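PDB 3UGV: enolase from alpha proteobacterium BAL199, which probably catalyses a magnesium-dependent enolase-superfamily reaction, in which a proton is abstracted from the carbon next to a substrate carboxylate. Local coordinates for residues Glu234-Thr239 with Arg266-Thr271. Numbering follows the deposited sequence.
Sequences EAMHRT and RHDLKT. With MG (magnesium ion), chain X; NI (nickel (II) ion), chain Y.
L269 meets T239 with its side chain while its own carbonyl binds a metal: L269 O lies 2.0 Å from a magnesium ion that also takes R266 O and four waters, at the point where helix 259-268 gives way to loop. This ion is distinct from the magnesium bound by D225, E251 and E277. The leucine side chain crosses that of T239 at about a right angle; L269 CD2 comes 3.4 Å from T239 OG1, and L269 CD1 lies 3.8 Å from T239 CB. With chi1 at 63°, T239 OG1 is tucked over its own backbone and donates to A235 O, one turn earlier, at 2.7 Å; T239 N reaches the same oxygen from the opposite face of its plane. Helices 232-242 and 259-268 are successive outer helices of the (β/α)-barrel domain of the enolase superfamily, with strand 249-251 between them in sequence. Cutting L269 back to an alanine would remove both methyls and is likely to leave a gap beside T239 CB and OG1. Beside this pair, M236 CE approaches D268 OD2 at 4.3 Å. The other carboxylate oxygen, D268 OD1, accepts from H267 ND1 in the plane of the imidazole, whose NE2 binds a nickel ion shared with H267 of three neighbouring subunits.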
loop_
_atom_site.group_PDB
_atom_site.type_symbol
_atom_site.label_atom_id
_atom_site.label_comp_id
_atom_site.label_asym_id
_atom_site.label_seq_id
_atom_site.Cartn_x
_atom_site.Cartn_y
_atom_site.Cartn_z
ATOM N N GLU F 234 0.598 28.223 0.225
ATOM C CA GLU F 234 -0.277 29.101 0.986
ATOM C C GLU F 234 -1.269 28.290 1.804
ATOM O O GLU F 234 -1.617 28.672 2.918
ATOM C CB GLU F 234 -1.016 30.070 0.062
ATOM C CG GLU F 234 -0.104 31.071 -0.637
ATOM C CD GLU F 234 -0.785 31.765 -1.828
ATOM O OE1 GLU F 234 -1.766 31.208 -2.395
ATOM O OE2 GLU F 234 -0.325 32.873 -2.200
ATOM N N ALA F 235 -1.732 27.165 1.266
ATOM C CA ALA F 235 -2.753 26.417 1.989
ATOM C C ALA F 235 -2.187 25.731 3.226
ATOM O O ALA F 235 -2.863 25.615 4.250
ATOM C CB ALA F 235 -3.447 25.410 1.088
ATOM N N MET F 236 -0.953 25.266 3.133
ATOM C CA MET F 236 -0.349 24.581 4.265
ATOM C C MET F 236 -0.206 25.592 5.395
ATOM O O MET F 236 -0.604 25.330 6.521
ATOM C CB MET F 236 1.001 23.962 3.882
ATOM C CG MET F 236 0.879 22.786 2.913
ATOM S SD MET F 236 2.479 22.059 2.515
ATOM C CE MET F 236 2.996 21.575 4.180
ATOM N N HIS F 237 0.330 26.765 5.069
ATOM C CA HIS F 237 0.508 27.824 6.040
ATOM C C HIS F 237 -0.813 28.318 6.626
ATOM O O HIS F 237 -0.953 28.460 7.847
ATOM C CB HIS F 237 1.272 28.998 5.416
ATOM C CG HIS F 237 2.701 28.683 5.108
ATOM N ND1 HIS F 237 3.596 28.278 6.076
ATOM C CD2 HIS F 237 3.391 28.709 3.945
ATOM C CE1 HIS F 237 4.775 28.068 5.523
ATOM N NE2 HIS F 237 4.677 28.320 4.231
ATOM N N ARG F 238 -1.789 28.578 5.765
ATOM C CA ARG F 238 -2.995 29.238 6.245
ATOM C C ARG F 238 -3.960 28.307 6.957
ATOM O O ARG F 238 -4.558 28.701 7.966
ATOM C CB ARG F 238 -3.697 29.990 5.133
ATOM C CG ARG F 238 -2.926 31.192 4.602
ATOM C CD ARG F 238 -3.699 31.686 3.400
ATOM N NE ARG F 238 -3.228 32.954 2.880
ATOM C CZ ARG F 238 -3.970 34.052 2.826
ATOM N NH1 ARG F 238 -5.221 34.044 3.284
ATOM N NH2 ARG F 238 -3.447 35.163 2.333
ATOM N N THR F 239 -4.116 27.078 6.458
ATOM C CA THR F 239 -5.001 26.151 7.154
ATOM C C THR F 239 -4.394 25.774 8.508
ATOM O O THR F 239 -5.104 25.593 9.476
ATOM C CB THR F 239 -5.341 24.878 6.353
ATOM O OG1 THR F 239 -4.150 24.128 6.123
ATOM C CG2 THR F 239 -6.051 25.220 5.017
ATOM N N ARG F 266 -5.566 17.007 4.513
ATOM C CA ARG F 266 -6.506 16.283 5.364
ATOM C C ARG F 266 -5.723 15.588 6.475
ATOM O O ARG F 266 -6.145 15.549 7.629
ATOM C CB ARG F 266 -7.274 15.261 4.533
ATOM C CG ARG F 266 -8.359 14.498 5.290
ATOM C CD ARG F 266 -8.339 13.056 4.838
ATOM N NE ARG F 266 -9.456 12.299 5.350
ATOM C CZ ARG F 266 -9.587 10.993 5.177
ATOM N NH1 ARG F 266 -8.646 10.325 4.526
ATOM N NH2 ARG F 266 -10.649 10.362 5.662
ATOM N N HIS F 267 -4.552 15.078 6.122
ATOM C CA HIS F 267 -3.704 14.418 7.092
ATOM C C HIS F 267 -3.188 15.389 8.137
ATOM O O HIS F 267 -3.272 15.108 9.333
ATOM C CB HIS F 267 -2.525 13.717 6.420
ATOM C CG HIS F 267 -1.506 13.217 7.395
ATOM N ND1 HIS F 267 -0.442 13.988 7.820
ATOM C CD2 HIS F 267 -1.405 12.037 8.052
ATOM C CE1 HIS F 267 0.280 13.297 8.686
ATOM N NE2 HIS F 267 -0.282 12.108 8.844
ATOM N N ASP F 268 -2.662 16.527 7.686
ATOM C CA ASP F 268 -2.085 17.514 8.596
ATOM C C ASP F 268 -3.118 18.228 9.479
ATOM O O ASP F 268 -2.813 18.631 10.594
ATOM C CB ASP F 268 -1.270 18.568 7.834
ATOM C CG ASP F 268 0.068 18.035 7.337
ATOM O OD1 ASP F 268 0.448 16.898 7.715
ATOM O OD2 ASP F 268 0.744 18.762 6.574
ATOM N N LEU F 269 -4.332 18.406 8.976
ATOM C CA LEU F 269 -5.323 19.194 9.709
ATOM C C LEU F 269 -6.145 18.291 10.599
ATOM O O LEU F 269 -6.614 17.243 10.160
ATOM C CB LEU F 269 -6.285 19.889 8.741
ATOM C CG LEU F 269 -5.740 20.998 7.840
ATOM C CD1 LEU F 269 -6.768 21.328 6.759
ATOM C CD2 LEU F 269 -5.381 22.246 8.677
ATOM N N LYS F 270 -6.344 18.706 11.840
ATOM C CA LYS F 270 -7.269 18.010 12.733
ATOM C C LYS F 270 -8.714 18.373 12.411
ATOM O O LYS F 270 -9.609 17.547 12.537
ATOM C CB LYS F 270 -6.949 18.344 14.186
ATOM C CG LYS F 270 -6.334 17.214 14.960
ATOM C CD LYS F 270 -5.070 16.709 14.329
ATOM C CE LYS F 270 -4.439 15.669 15.237
ATOM N NZ LYS F 270 -4.344 16.184 16.646
ATOM N N THR F 271 -8.932 19.617 11.993
ATOM C CA THR F 271 -10.264 20.102 11.619
ATOM C C THR F 271 -10.741 19.364 10.360
ATOM O O THR F 271 -9.956 19.113 9.463
ATOM C CB THR F 271 -10.225 21.635 11.385
ATOM O OG1 THR F 271 -9.861 22.294 12.612
ATOM C CG2 THR F 271 -11.563 22.170 10.896
HETATM MG MG MG X . -7.413 15.590 9.314
HETATM NI NI NI Y . 0.226 10.671 10.813
HETATM O O HOH W 1 -6.106 14.245 10.172
HETATM O O HOH W 2 -8.477 15.281 11.076
HETATM O O HOH W 3 -8.918 16.695 8.423
HETATM O O HOH W 4 -8.340 13.948 8.495
#